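PDB 6WNS: acyl-homoserine-lactone synthase from Mesorhizobium sp. ORS 3359, which catalyses the formation of an acyl-homoserine lactone quorum-sensing signal, probably from S-adenosylmethionine and an acyl group carried by coenzyme A. Local coordinates for residues E131-S135 with L136-Q140; P95-A98 with E99-E102; F23-R26 with Y27-V31. All coordinates share one frame; numbering follows the deposited sequence.

Overall arrangement
The chain has the acetyltransferase-like fold of autoinducer synthases, a mixed sheet flanked by helices. Interactions 1 and 2 are neighbours where the central strands 100-108 and 140-146 begin, their centres 11 Å apart: the turn entering strand 100-108 lies beside the end of helix 121-135. They are joined by probable hydrogen bonds from Arg139 N to Glu99 O (2.7 Å) and from Phe101 N to Gln140 O (3.2 Å), and Ile138 packs on the Phe101 ring. Interaction 3, on helix 16-31, lies across the chain's centre, its centre 27 Å from both others; Arg26 with Glu46 and Asp51, and Tyr30 on Arg105, probably lie near the S-adenosylmethionine site, by analogy with related synthases.

Interaction 1: E131-S135 with L136-Q140; sequences ETAQS and LGIRQ
Ala133 and Ile138 close the end of helix 121-135 in a Schellman motif. Ile138 N donates to Ala133 O at 2.9 Å, while Gly137 N reaches back to Gln134 O at 3.0 Å with an N-H...O angle of 159°. Gly137 is the first residue to leave helical geometry, with a positive phi of 73°. The accompanying apolar contact is also present, Ala133 CB meeting Ile138 CB at 3.8 Å.

Ala133 O is gripped twice, because Leu136 N also donates to it, at 3.2 Å, from the face of the carbonyl plane opposite Ile138 N. Leu136 N shares its proton with Thr132 O in a weak bond. That second carbonyl has a firmer partner in Ser135, whose OG donates to Thr132 O at 2.6 Å. With chi1 at 75°, the hydroxyl folds between its own backbone N and carbonyl carbon, which brings it back over the last turn. The Leu136 side chain lies alongside, CG 3.4 Å from Thr132 O. Thr132 OG1 is served one turn earlier, by Gly128 O.

The capped end contacts several other elements. Glu131 forms a salt bridge with Arg190 of helix 183-192, and Thr132 and Leu136 both press on Leu6 of strand 4-7. Beyond the cap the chain runs directly into strand 140-146, parallel to strand 100-108.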
loop_
_atom_site.group_PDB
_atom_site.type_symbol
_atom_site.label_atom_id
_atom_site.label_comp_id
_atom_site.label_asym_id
_atom_site.label_seq_id
_atom_site.Cartn_x
_atom_site.Cartn_y
_atom_site.Cartn_z
ATOM N N GLU A 131 3.786 9.649 -4.820
ATOM C CA GLU A 131 4.460 10.900 -4.403
ATOM C C GLU A 131 5.411 10.609 -3.237
ATOM O O GLU A 131 6.528 11.154 -3.202
ATOM C CB GLU A 131 3.417 11.971 -4.095
ATOM C CG GLU A 131 2.883 12.606 -5.359
ATOM C CD GLU A 131 2.000 13.849 -5.122
ATOM O OE1 GLU A 131 0.947 13.924 -5.729
ATOM O OE2 GLU A 131 2.416 14.770 -4.384
ATOM N N THR A 132 4.991 9.812 -2.275
ATOM C CA THR A 132 5.851 9.451 -1.126
ATOM C C THR A 132 7.028 8.637 -1.645
ATOM O O THR A 132 8.215 8.976 -1.230
ATOM C CB THR A 132 5.034 8.745 -0.061
ATOM O OG1 THR A 132 3.919 9.608 0.183
ATOM C CG2 THR A 132 5.833 8.461 1.191
ATOM N N ALA A 133 6.758 7.692 -2.597
ATOM C CA ALA A 133 7.857 6.823 -3.072
ATOM C C ALA A 133 8.876 7.698 -3.840
ATOM O O ALA A 133 10.103 7.500 -3.648
ATOM C CB ALA A 133 7.309 5.702 -3.914
ATOM N N GLN A 134 8.363 8.657 -4.622
ATOM C CA GLN A 134 9.163 9.644 -5.388
ATOM C C GLN A 134 10.105 10.336 -4.417
ATOM O O GLN A 134 11.325 10.304 -4.629
ATOM C CB GLN A 134 8.260 10.707 -6.015
ATOM C CG GLN A 134 9.026 11.729 -6.878
ATOM C CD GLN A 134 8.843 11.471 -8.416
ATOM O OE1 GLN A 134 8.015 12.140 -9.046
ATOM N NE2 GLN A 134 9.814 10.657 -9.003
ATOM N N SER A 135 9.517 10.944 -3.394
ATOM C CA SER A 135 10.224 11.783 -2.405
ATOM C C SER A 135 11.346 10.970 -1.754
ATOM O O SER A 135 12.317 11.592 -1.402
ATOM C CB SER A 135 9.295 12.366 -1.383
ATOM O OG SER A 135 8.887 11.392 -0.427
ATOM N N LEU A 136 11.252 9.644 -1.634
ATOM C CA LEU A 136 12.264 8.832 -0.886
ATOM C C LEU A 136 13.333 8.176 -1.810
ATOM O O LEU A 136 14.146 7.307 -1.264
ATOM C CB LEU A 136 11.491 7.765 -0.095
ATOM C CG LEU A 136 10.637 8.290 1.063
ATOM C CD1 LEU A 136 9.868 7.150 1.736
ATOM C CD2 LEU A 136 11.463 9.038 2.099
ATOM N N GLY A 137 13.148 8.388 -3.155
ATOM C CA GLY A 137 13.992 7.757 -4.197
ATOM C C GLY A 137 13.709 6.271 -4.384
ATOM O O GLY A 137 14.588 5.477 -4.920
ATOM N N ILE A 138 12.502 5.867 -3.940
ATOM C CA ILE A 138 11.950 4.543 -4.325
ATOM C C ILE A 138 11.534 4.726 -5.786
ATOM O O ILE A 138 10.894 5.779 -6.055
ATOM C CB ILE A 138 10.732 4.219 -3.447
ATOM C CG1 ILE A 138 11.152 4.424 -1.989
ATOM C CG2 ILE A 138 10.155 2.848 -3.813
ATOM C CD1 ILE A 138 10.309 3.858 -0.945
ATOM N N ARG A 139 12.111 3.887 -6.657
ATOM C CA ARG A 139 11.988 4.045 -8.142
ATOM C C ARG A 139 10.919 3.061 -8.639
ATOM O O ARG A 139 10.154 3.376 -9.662
ATOM C CB ARG A 139 13.340 3.796 -8.796
ATOM C CG ARG A 139 14.453 4.606 -8.161
ATOM C CD ARG A 139 14.676 5.916 -8.883
ATOM N NE ARG A 139 15.146 5.754 -10.256
ATOM C CZ ARG A 139 16.411 5.529 -10.613
ATOM N NH1 ARG A 139 17.351 5.384 -9.694
ATOM N NH2 ARG A 139 16.724 5.396 -11.887
ATOM N N GLN A 140 10.792 1.924 -7.941
ATOM C CA GLN A 140 9.711 0.971 -8.261
ATOM C C GLN A 140 9.046 0.443 -6.976
ATOM O O GLN A 140 9.710 0.431 -5.860
ATOM C CB GLN A 140 10.248 -0.182 -9.100
ATOM C CG GLN A 140 10.873 0.293 -10.427
ATOM C CD GLN A 140 11.577 -0.979 -11.071
ATOM O OE1 GLN A 140 12.329 -1.655 -10.489
ATOM N NE2 GLN A 140 11.169 -1.376 -12.277
#

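Interaction 2: P95-A98 with E99-E102; sequences PRAA and EIFE
Ala97 to Ile100 form a type I beta turn, closed by a long, weak hydrogen bond from Ile100 N to Ala97 O (3.4 Å), and the chain leaves it as strand 100-108 of the acetyltransferase-like sheet. Ala98 and Glu99 occupy the two corners and are exposed, whereas Ile100, the first strand residue, is buried.

The apolar centre of the turn is the meeting of Ala97 with Ile100. The methyl of Ala97 points toward the returning chain and touches the longer branch of the isoleucine, CB lying 3.6 Å from Ile100 CG1 and 3.8 Å from Ile100 CD1. That branch stands beside its own backbone N (chi1 -59°), which turns it to the alanine. Pro95 extends the patch more loosely, its CB 4.3 Å from Ile100 CD1. The contact also buries Pro95 O, which has no polar partner in the model. At the second corner, Glu99 leans its CG to 4.1 Å from Ala97 CB. Its first torsion, -16°, is close to eclipsed, and the chain bends again at the next bond; the carboxylate has a long, weak ion pair with Arg139.

Thr76 pins both arms of the turn: its hydroxyl is hydrogen-bonded to Ala97 N and to Ile100 O, while its carbonyl takes a bond from Arg96 NE. Farther along the strand, Glu102 holds the backbone nitrogens of Leu81 and Met82 through its two carboxylate oxygens, tying the strand to helix 81-84.

Phe101 sets out away from the turn at CB, yet its ring swings back so that one edge meets the Ala98 carbonyl, with Phe101 CE2 3.5 Å from Ala98 O and the oxygen near the ring plane.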
loop_
_atom_site.group_PDB
_atom_site.type_symbol
_atom_site.label_atom_id
_atom_site.label_comp_id
_atom_site.label_asym_id
_atom_site.label_seq_id
_atom_site.Cartn_x
_atom_site.Cartn_y
_atom_site.Cartn_z
ATOM N N PRO A 95 11.633 -9.290 -6.933
ATOM C CA PRO A 95 12.580 -8.204 -7.099
ATOM C C PRO A 95 12.953 -7.587 -5.737
ATOM O O PRO A 95 12.082 -7.306 -4.929
ATOM C CB PRO A 95 11.860 -7.246 -8.051
ATOM C CG PRO A 95 10.395 -7.515 -7.817
ATOM C CD PRO A 95 10.329 -9.001 -7.546
ATOM N N ARG A 96 14.259 -7.472 -5.497
ATOM C CA ARG A 96 14.883 -7.041 -4.225
ATOM C C ARG A 96 16.014 -6.043 -4.526
ATOM O O ARG A 96 17.016 -6.413 -5.148
ATOM C CB ARG A 96 15.334 -8.281 -3.441
ATOM C CG ARG A 96 14.237 -9.328 -3.271
ATOM C CD ARG A 96 14.556 -10.410 -2.263
ATOM N NE ARG A 96 14.332 -9.949 -0.906
ATOM C CZ ARG A 96 14.258 -10.731 0.172
ATOM N NH1 ARG A 96 14.382 -12.039 0.058
ATOM N NH2 ARG A 96 14.041 -10.203 1.368
ATOM N N ALA A 97 15.869 -4.786 -4.129
ATOM C CA ALA A 97 16.859 -3.731 -4.441
ATOM C C ALA A 97 16.639 -2.672 -3.393
ATOM O O ALA A 97 15.550 -2.671 -2.854
ATOM C CB ALA A 97 16.607 -3.174 -5.822
ATOM N N ALA A 98 17.616 -1.833 -3.122
ATOM C CA ALA A 98 17.455 -0.677 -2.216
ATOM C C ALA A 98 16.333 0.252 -2.755
ATOM O O ALA A 98 15.660 0.900 -1.906
ATOM C CB ALA A 98 18.780 0.062 -2.079
ATOM N N GLU A 99 16.174 0.250 -4.112
ATOM C CA GLU A 99 15.419 1.267 -4.913
ATOM C C GLU A 99 13.933 0.852 -4.947
ATOM O O GLU A 99 13.082 1.613 -5.491
ATOM C CB GLU A 99 15.963 1.410 -6.355
ATOM C CG GLU A 99 17.357 0.815 -6.592
ATOM C CD GLU A 99 18.470 1.796 -6.940
ATOM O OE1 GLU A 99 18.595 2.214 -8.139
ATOM O OE2 GLU A 99 19.278 2.106 -6.033
ATOM N N ILE A 100 13.647 -0.337 -4.390
ATOM C CA ILE A 100 12.368 -1.081 -4.618
ATOM C C ILE A 100 11.722 -1.383 -3.269
ATOM O O ILE A 100 12.374 -2.082 -2.490
ATOM C CB ILE A 100 12.642 -2.369 -5.418
ATOM C CG1 ILE A 100 13.280 -2.064 -6.783
ATOM C CG2 ILE A 100 11.381 -3.197 -5.576
ATOM C CD1 ILE A 100 13.352 -3.257 -7.724
ATOM N N PHE A 101 10.429 -1.020 -3.084
ATOM C CA PHE A 101 9.699 -1.281 -1.813
ATOM C C PHE A 101 8.457 -2.072 -2.166
ATOM O O PHE A 101 7.975 -1.979 -3.306
ATOM C CB PHE A 101 9.344 0.002 -1.057
ATOM C CG PHE A 101 10.457 0.553 -0.183
ATOM C CD1 PHE A 101 10.250 0.816 1.171
ATOM C CD2 PHE A 101 11.736 0.720 -0.692
ATOM C CE1 PHE A 101 11.271 1.339 1.950
ATOM C CE2 PHE A 101 12.754 1.262 0.079
ATOM C CZ PHE A 101 12.513 1.571 1.395
ATOM N N GLU A 102 8.001 -2.893 -1.242
ATOM C CA GLU A 102 6.782 -3.701 -1.489
ATOM C C GLU A 102 5.618 -2.930 -0.884
ATOM O O GLU A 102 5.732 -2.548 0.277
ATOM C CB GLU A 102 6.914 -5.103 -0.928
ATOM C CG GLU A 102 5.610 -5.846 -1.094
ATOM C CD GLU A 102 5.443 -7.093 -0.277
ATOM O OE1 GLU A 102 5.598 -6.998 0.950
ATOM O OE2 GLU A 102 5.154 -8.186 -0.906
#

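Interaction 3: F23-R26 with Y27-V31; sequences FRIR and YDIYV
Arg26 and Tyr30 form the close-packed side of this stretch of helix 16-31. Tyr30 N donates to Arg26 O at 2.8 Å, and the tyrosine ring lies edge-on to the arginine backbone, CD1 3.3 Å from Arg26 O. The aliphatic part of Arg26 runs past that edge, its guanidinium plane turned 82° from the ring. Ile29 CG2 sits over the centre of one Tyr30 face, 3.4 Å above its plane. One residue back, Ile25 CG2 meets Ile29 CD1 at 3.7 Å, beside the bond from Ile29 N to Ile25 O.

The other side is looser. Arg24 is exposed, its CB directed away from residues 27-31, and it takes part mainly through its carbonyl. Arg24 O accepts from Asp28 N at 3.1 Å and lies at the edge of the Tyr27 ring. The Asp28 carboxylate folds back beside its own backbone N (chi1 -62°), placing OD2 3.9 Å from Ile25 CA; it also lies by Arg24 O without a bond, both being acceptors. With an alanine here the carboxylate is gone, which would probably open a gap beside Ile25 CA and the Arg24 carbonyl.

Residues 27-31 include a wider, pi-type turn. Arg26 extends to salt bridges with Glu46 and Asp51, and Tyr30 makes a cation-pi contact with Arg105, joining the helix to strand 100-108.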
loop_
_atom_site.group_PDB
_atom_site.type_symbol
_atom_site.label_atom_id
_atom_site.label_comp_id
_atom_site.label_asym_id
_atom_site.label_seq_id
_atom_site.Cartn_x
_atom_site.Cartn_y
_atom_site.Cartn_z
ATOM N N PHE A 23 -3.848 0.602 13.847
ATOM C CA PHE A 23 -3.827 -0.849 14.170
ATOM C C PHE A 23 -5.225 -1.359 14.589
ATOM O O PHE A 23 -5.594 -2.526 14.363
ATOM C CB PHE A 23 -2.744 -1.157 15.171
ATOM C CG PHE A 23 -1.403 -1.155 14.488
ATOM C CD1 PHE A 23 -0.474 -0.159 14.750
ATOM C CD2 PHE A 23 -1.067 -2.148 13.593
ATOM C CE1 PHE A 23 0.766 -0.130 14.101
ATOM C CE2 PHE A 23 0.166 -2.136 12.962
ATOM C CZ PHE A 23 1.071 -1.113 13.188
ATOM N N ARG A 24 -6.046 -0.491 15.143
ATOM C CA ARG A 24 -7.458 -0.828 15.501
ATOM C C ARG A 24 -8.264 -0.949 14.225
ATOM O O ARG A 24 -9.099 -1.857 14.130
ATOM C CB ARG A 24 -8.042 0.240 16.445
ATOM C CG ARG A 24 -7.345 0.273 17.803
ATOM C CD ARG A 24 -8.177 0.852 18.970
ATOM N NE ARG A 24 -7.439 1.569 20.016
ATOM C CZ ARG A 24 -6.173 1.367 20.447
ATOM N NH1 ARG A 24 -5.398 0.428 19.911
ATOM N NH2 ARG A 24 -5.669 2.144 21.411
ATOM N N ILE A 25 -8.066 -0.016 13.289
ATOM C CA ILE A 25 -8.714 -0.031 11.965
ATOM C C ILE A 25 -8.385 -1.330 11.228
ATOM O O ILE A 25 -9.287 -1.951 10.602
ATOM C CB ILE A 25 -8.341 1.240 11.194
ATOM C CG1 ILE A 25 -9.082 2.440 11.784
ATOM C CG2 ILE A 25 -8.647 1.059 9.739
ATOM C CD1 ILE A 25 -8.650 3.783 11.192
ATOM N N ARG A 26 -7.142 -1.759 11.272
ATOM C CA ARG A 26 -6.751 -3.060 10.645
ATOM C C ARG A 26 -7.513 -4.228 11.254
ATOM O O ARG A 26 -7.895 -5.209 10.528
ATOM C CB ARG A 26 -5.228 -3.176 10.774
ATOM C CG ARG A 26 -4.612 -2.284 9.708
ATOM C CD ARG A 26 -3.144 -2.308 9.653
ATOM N NE ARG A 26 -2.635 -3.679 9.551
ATOM C CZ ARG A 26 -1.335 -3.937 9.568
ATOM N NH1 ARG A 26 -0.477 -2.961 9.386
ATOM N NH2 ARG A 26 -0.911 -5.163 9.745
ATOM N N TYR A 27 -7.812 -4.159 12.540
ATOM C CA TYR A 27 -8.693 -5.165 13.172
ATOM C C TYR A 27 -10.075 -5.093 12.517
ATOM O O TYR A 27 -10.562 -6.134 12.063
ATOM C CB TYR A 27 -8.777 -4.969 14.678
ATOM C CG TYR A 27 -9.962 -5.637 15.265
ATOM C CD1 TYR A 27 -9.879 -6.976 15.575
ATOM C CD2 TYR A 27 -11.176 -4.982 15.451
ATOM C CE1 TYR A 27 -10.940 -7.653 16.119
ATOM C CE2 TYR A 27 -12.263 -5.647 16.007
ATOM C CZ TYR A 27 -12.142 -6.996 16.314
ATOM O OH TYR A 27 -13.138 -7.743 16.868
ATOM N N ASP A 28 -10.627 -3.897 12.361
ATOM C CA ASP A 28 -11.990 -3.737 11.763
ATOM C C ASP A 28 -12.007 -4.300 10.338
ATOM O O ASP A 28 -12.987 -4.981 9.956
ATOM C CB ASP A 28 -12.441 -2.292 11.787
ATOM C CG ASP A 28 -12.583 -1.698 13.179
ATOM O OD1 ASP A 28 -12.906 -2.422 14.111
ATOM O OD2 ASP A 28 -12.314 -0.504 13.320
ATOM N N ILE A 29 -10.963 -4.079 9.567
ATOM C CA ILE A 29 -10.920 -4.382 8.122
ATOM C C ILE A 29 -10.550 -5.836 7.913
ATOM O O ILE A 29 -11.212 -6.508 7.097
ATOM C CB ILE A 29 -9.900 -3.488 7.420
ATOM C CG1 ILE A 29 -10.389 -2.054 7.305
ATOM C CG2 ILE A 29 -9.489 -4.058 6.058
ATOM C CD1 ILE A 29 -9.286 -1.138 6.828
ATOM N N TYR A 30 -9.471 -6.289 8.547
ATOM C CA TYR A 30 -8.821 -7.564 8.173
ATOM C C TYR A 30 -9.332 -8.684 9.053
ATOM O O TYR A 30 -9.391 -9.835 8.525
ATOM C CB TYR A 30 -7.285 -7.472 8.217
ATOM C CG TYR A 30 -6.756 -6.525 7.189
ATOM C CD1 TYR A 30 -6.470 -5.211 7.510
ATOM C CD2 TYR A 30 -6.632 -6.912 5.857
ATOM C CE1 TYR A 30 -6.013 -4.326 6.549
ATOM C CE2 TYR A 30 -6.208 -6.023 4.873
ATOM C CZ TYR A 30 -5.924 -4.720 5.223
ATOM O OH TYR A 30 -5.493 -3.855 4.270
ATOM N N VAL A 31 -9.483 -8.450 10.371
ATOM C CA VAL A 31 -9.861 -9.567 11.280
ATOM C C VAL A 31 -11.388 -9.710 11.222
ATOM O O VAL A 31 -11.819 -10.899 11.067
ATOM C CB VAL A 31 -9.309 -9.401 12.707
ATOM C CG1 VAL A 31 -9.914 -10.373 13.704
ATOM C CG2 VAL A 31 -7.770 -9.566 12.650
#